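Local coordinates for protein OBCA, Oxalate Biosynthetic Component A (Burkholderia glumae, PDB 4NNB) that belongs to an oxalate-biosynthesis component family with a TIM-barrel-related domain, and holds a magnesium ion and an oxaloacetate ion, at residues A[18-29]-A[238-249]. Sequence-based numbering, arbitrary orientation.
Sequences KFLDPFEATFIP and IPGLGVVTVGSQ
Q249 lays its amide along the backbone of F19, and the aliphatic part of K18 crosses the same side chain obliquely. The amide acts as a surrogate peptide: OE1 of Q249 accepts from F19 N at 2.8 Å on an in-plane lone pair, while NE2 of Q249 donates to F19 O at 3.0 Å, close to its own amide plane. Two bonds to one residue's N-H and C=O fix the rotation of the amide, and R197 also donates to F19 O. K18, bent at chi3 (67°), brings NZ to the carbonyl O of G247 at 2.8 Å; D52 gives that ammonium a salt bridge and also accepts from G247 N. The E24 carboxylate, which only accepts, grips T245 twice: its OE1 takes the backbone N at 2.7 Å from the syn side, tilted 20° out of the carboxylate plane, and its OE2 receives the hydroxyl OG1 of T245 at 2.5 Å through a syn lone pair. Strand 242-246 is one arm of a two-stranded antiparallel hairpin with strand 234-238, in which L241 and G242 both face I238 as a classic beta bulge. The hairpin docks on the chain running from strand 18-19 to strand 27-29, the K18 side chain lying about 13 Å from the bound oxaloacetate ion, with a water linking A25 N to V243 O. Beyond the water the contact turns apolar. L241 swings CG away from its own N (chi1 -160°), which carries CD2 to 3.5 Å from I28 CG1 and into apolar contact with CD of P29, whereas I28 CD1 meets I238 CD1 at 3.5 Å and A25 CB rests on V244 CG2.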
loop_
_atom_site.group_PDB
_atom_site.type_symbol
_atom_site.label_atom_id
_atom_site.label_comp_id
_atom_site.label_asym_id
_atom_site.label_seq_id
_atom_site.Cartn_x
_atom_site.Cartn_y
_atom_site.Cartn_z
ATOM N N LYS A 18 4.356 2.727 5.562
ATOM C CA LYS A 18 4.513 3.838 6.497
ATOM C C LYS A 18 4.960 5.129 5.794
ATOM O O LYS A 18 5.621 5.087 4.761
ATOM C CB LYS A 18 5.499 3.458 7.623
ATOM C CG LYS A 18 4.983 2.364 8.574
ATOM C CD LYS A 18 5.971 2.067 9.708
ATOM C CE LYS A 18 6.093 3.256 10.656
ATOM N NZ LYS A 18 7.114 3.056 11.742
ATOM N N PHE A 19 4.580 6.272 6.358
ATOM C CA PHE A 19 5.047 7.558 5.863
ATOM C C PHE A 19 6.513 7.750 6.246
ATOM O O PHE A 19 6.929 7.411 7.354
ATOM C CB PHE A 19 4.190 8.696 6.433
ATOM C CG PHE A 19 4.788 10.073 6.249
ATOM C CD1 PHE A 19 4.728 10.720 5.016
ATOM C CD2 PHE A 19 5.409 10.720 7.313
ATOM C CE1 PHE A 19 5.279 11.990 4.849
ATOM C CE2 PHE A 19 5.970 11.983 7.155
ATOM C CZ PHE A 19 5.897 12.623 5.926
ATOM N N LEU A 20 7.302 8.264 5.312
ATOM C CA LEU A 20 8.677 8.654 5.611
ATOM C C LEU A 20 8.819 10.140 5.347
ATOM O O LEU A 20 8.481 10.615 4.259
ATOM C CB LEU A 20 9.665 7.874 4.739
ATOM C CG LEU A 20 11.099 8.399 4.799
ATOM C CD1 LEU A 20 11.676 8.188 6.191
ATOM C CD2 LEU A 20 11.967 7.740 3.741
ATOM N N ASP A 21 9.274 10.887 6.346
ATOM C CA ASP A 21 9.558 12.305 6.145
ATOM C C ASP A 21 10.895 12.416 5.405
ATOM O O ASP A 21 11.934 12.098 5.974
ATOM C CB ASP A 21 9.648 13.010 7.503
ATOM C CG ASP A 21 9.787 14.514 7.376
ATOM O OD1 ASP A 21 9.587 15.202 8.393
ATOM O OD2 ASP A 21 10.091 15.018 6.269
ATOM N N PRO A 22 10.877 12.857 4.135
ATOM C CA PRO A 22 12.132 12.921 3.375
ATOM C C PRO A 22 13.017 14.098 3.772
ATOM O O PRO A 22 14.139 14.204 3.266
ATOM C CB PRO A 22 11.655 13.133 1.934
ATOM C CG PRO A 22 10.379 13.877 2.085
ATOM C CD PRO A 22 9.731 13.315 3.328
ATOM N N PHE A 23 12.522 14.977 4.637
ATOM C CA PHE A 23 13.329 16.095 5.106
ATOM C C PHE A 23 14.034 15.783 6.423
ATOM O O PHE A 23 14.751 16.626 6.950
ATOM C CB PHE A 23 12.480 17.357 5.251
ATOM C CG PHE A 23 11.771 17.751 3.991
ATOM C CD1 PHE A 23 12.478 18.265 2.911
ATOM C CD2 PHE A 23 10.397 17.607 3.883
ATOM C CE1 PHE A 23 11.817 18.633 1.744
ATOM C CE2 PHE A 23 9.728 17.963 2.719
ATOM C CZ PHE A 23 10.434 18.478 1.653
ATOM N N GLU A 24 13.827 14.581 6.953
ATOM C CA GLU A 24 14.509 14.169 8.179
ATOM C C GLU A 24 15.769 13.402 7.840
ATOM O O GLU A 24 15.886 12.845 6.745
ATOM C CB GLU A 24 13.601 13.323 9.099
ATOM C CG GLU A 24 12.598 14.166 9.905
ATOM C CD GLU A 24 12.057 13.478 11.174
ATOM O OE1 GLU A 24 12.243 12.254 11.364
ATOM O OE2 GLU A 24 11.437 14.194 11.993
ATOM N N ALA A 25 16.712 13.378 8.781
ATOM C CA ALA A 25 17.954 12.635 8.611
ATOM C C ALA A 25 17.676 11.176 8.286
ATOM O O ALA A 25 16.715 10.594 8.787
ATOM C CB ALA A 25 18.801 12.737 9.858
ATOM N N THR A 26 18.531 10.579 7.462
ATOM C CA THR A 26 18.342 9.190 7.066
ATOM C C THR A 26 19.509 8.323 7.498
ATOM O O THR A 26 19.525 7.117 7.248
ATOM C CB THR A 26 18.135 9.056 5.546
ATOM O OG1 THR A 26 19.255 9.635 4.854
ATOM C CG2 THR A 26 16.851 9.764 5.123
ATOM N N PHE A 27 20.481 8.939 8.162
ATOM C CA PHE A 27 21.637 8.213 8.676
ATOM C C PHE A 27 22.083 8.827 9.997
ATOM O O PHE A 27 22.191 10.053 10.128
ATOM C CB PHE A 27 22.784 8.235 7.660
ATOM C CG PHE A 27 24.068 7.608 8.159
ATOM C CD1 PHE A 27 24.167 6.234 8.340
ATOM C CD2 PHE A 27 25.180 8.396 8.423
ATOM C CE1 PHE A 27 25.346 5.656 8.791
ATOM C CE2 PHE A 27 26.367 7.825 8.876
ATOM C CZ PHE A 27 26.450 6.454 9.057
ATOM N N ILE A 28 22.307 7.967 10.983
ATOM C CA ILE A 28 22.791 8.394 12.287
ATOM C C ILE A 28 24.084 7.657 12.557
ATOM O O ILE A 28 24.076 6.448 12.775
ATOM C CB ILE A 28 21.780 8.066 13.407
ATOM C CG1 ILE A 28 20.436 8.741 13.122
ATOM C CG2 ILE A 28 22.323 8.496 14.759
ATOM C CD1 ILE A 28 19.299 8.296 14.026
ATOM N N PRO A 29 25.208 8.382 12.525
ATOM C CA PRO A 29 26.535 7.807 12.789
ATOM C C PRO A 29 26.677 7.254 14.217
ATOM O O PRO A 29 26.284 7.918 15.177
ATOM C CB PRO A 29 27.480 8.997 12.578
ATOM C CG PRO A 29 26.618 10.219 12.739
ATOM C CD PRO A 29 25.270 9.824 12.223
ATOM N N ILE A 238 19.283 14.339 18.543
ATOM C CA ILE A 238 20.631 13.783 18.448
ATOM C C ILE A 238 21.632 14.881 18.114
ATOM O O ILE A 238 21.549 15.500 17.055
ATOM C CB ILE A 238 20.686 12.667 17.391
ATOM C CG1 ILE A 238 19.828 11.481 17.847
ATOM C CG2 ILE A 238 22.121 12.232 17.138
ATOM C CD1 ILE A 238 19.759 10.340 16.862
ATOM N N PRO A 239 22.574 15.145 19.032
ATOM C CA PRO A 239 23.537 16.236 18.832
ATOM C C PRO A 239 24.352 16.041 17.560
ATOM O O PRO A 239 24.639 14.907 17.178
ATOM C CB PRO A 239 24.441 16.133 20.065
ATOM C CG PRO A 239 23.593 15.462 21.101
ATOM C CD PRO A 239 22.758 14.475 20.331
ATOM N N GLY A 240 24.699 17.140 16.900
ATOM C CA GLY A 240 25.443 17.068 15.658
ATOM C C GLY A 240 24.662 16.366 14.565
ATOM O O GLY A 240 25.246 15.768 13.658
ATOM N N LEU A 241 23.336 16.430 14.651
ATOM C CA LEU A 241 22.490 15.774 13.664
ATOM C C LEU A 241 21.120 16.420 13.575
ATOM O O LEU A 241 20.682 16.797 12.492
ATOM C CB LEU A 241 22.348 14.279 13.965
ATOM C CG LEU A 241 21.911 13.462 12.748
ATOM C CD1 LEU A 241 22.876 13.701 11.604
ATOM C CD2 LEU A 241 21.848 11.991 13.077
ATOM N N GLY A 242 20.441 16.544 14.712
ATOM C CA GLY A 242 19.119 17.139 14.730
ATOM C C GLY A 242 18.049 16.168 15.197
ATOM O O GLY A 242 18.346 15.157 15.835
ATOM N N VAL A 243 16.797 16.468 14.870
ATOM C CA VAL A 243 15.675 15.677 15.362
ATOM C C VAL A 243 15.217 14.613 14.365
ATOM O O VAL A 243 15.063 14.875 13.172
ATOM C CB VAL A 243 14.478 16.586 15.731
ATOM C CG1 VAL A 243 13.335 15.769 16.314
ATOM C CG2 VAL A 243 14.919 17.670 16.703
ATOM N N VAL A 244 15.017 13.405 14.870
ATOM C CA VAL A 244 14.378 12.345 14.124
ATOM C C VAL A 244 13.046 12.021 14.834
ATOM O O VAL A 244 12.984 12.006 16.066
ATOM C CB VAL A 244 15.319 11.123 14.014
ATOM C CG1 VAL A 244 14.545 9.849 13.801
ATOM C CG2 VAL A 244 16.328 11.338 12.871
ATOM N N THR A 245 11.980 11.810 14.064
ATOM C CA THR A 245 10.653 11.527 14.626
ATOM C C THR A 245 10.296 10.061 14.408
ATOM O O THR A 245 10.330 9.579 13.277
ATOM C CB THR A 245 9.586 12.392 13.945
ATOM O OG1 THR A 245 9.988 13.765 13.988
ATOM C CG2 THR A 245 8.214 12.236 14.616
ATOM N N VAL A 246 9.966 9.351 15.480
ATOM C CA VAL A 246 9.562 7.950 15.372
ATOM C C VAL A 246 8.095 7.737 15.771
ATOM O O VAL A 246 7.482 8.602 16.405
ATOM C CB VAL A 246 10.459 7.043 16.208
ATOM C CG1 VAL A 246 11.893 7.177 15.754
ATOM C CG2 VAL A 246 10.352 7.409 17.676
ATOM N N GLY A 247 7.548 6.582 15.398
ATOM C CA GLY A 247 6.140 6.274 15.605
ATOM C C GLY A 247 5.722 5.015 14.857
ATOM O O GLY A 247 6.205 4.758 13.752
ATOM N N SER A 248 4.824 4.225 15.444
ATOM C CA SER A 248 4.406 2.961 14.836
ATOM C C SER A 248 3.558 3.150 13.567
ATOM O O SER A 248 3.582 2.304 12.676
ATOM C CB SER A 248 3.601 2.130 15.836
ATOM O OG SER A 248 2.327 2.729 16.081
ATOM N N GLN A 249 2.814 4.248 13.499
ATOM C CA GLN A 249 1.805 4.460 12.447
ATOM C C GLN A 249 0.894 3.241 12.314
ATOM O O GLN A 249 0.466 2.884 11.212
ATOM C CB GLN A 249 2.468 4.780 11.103
ATOM C CG GLN A 249 3.531 5.879 11.188
ATOM C CD GLN A 249 4.029 6.286 9.827
ATOM O OE1 GLN A 249 3.332 6.099 8.819
ATOM N NE2 GLN A 249 5.237 6.847 9.775
HETATM O O HOH W 1 16.517 15.163 11.153
#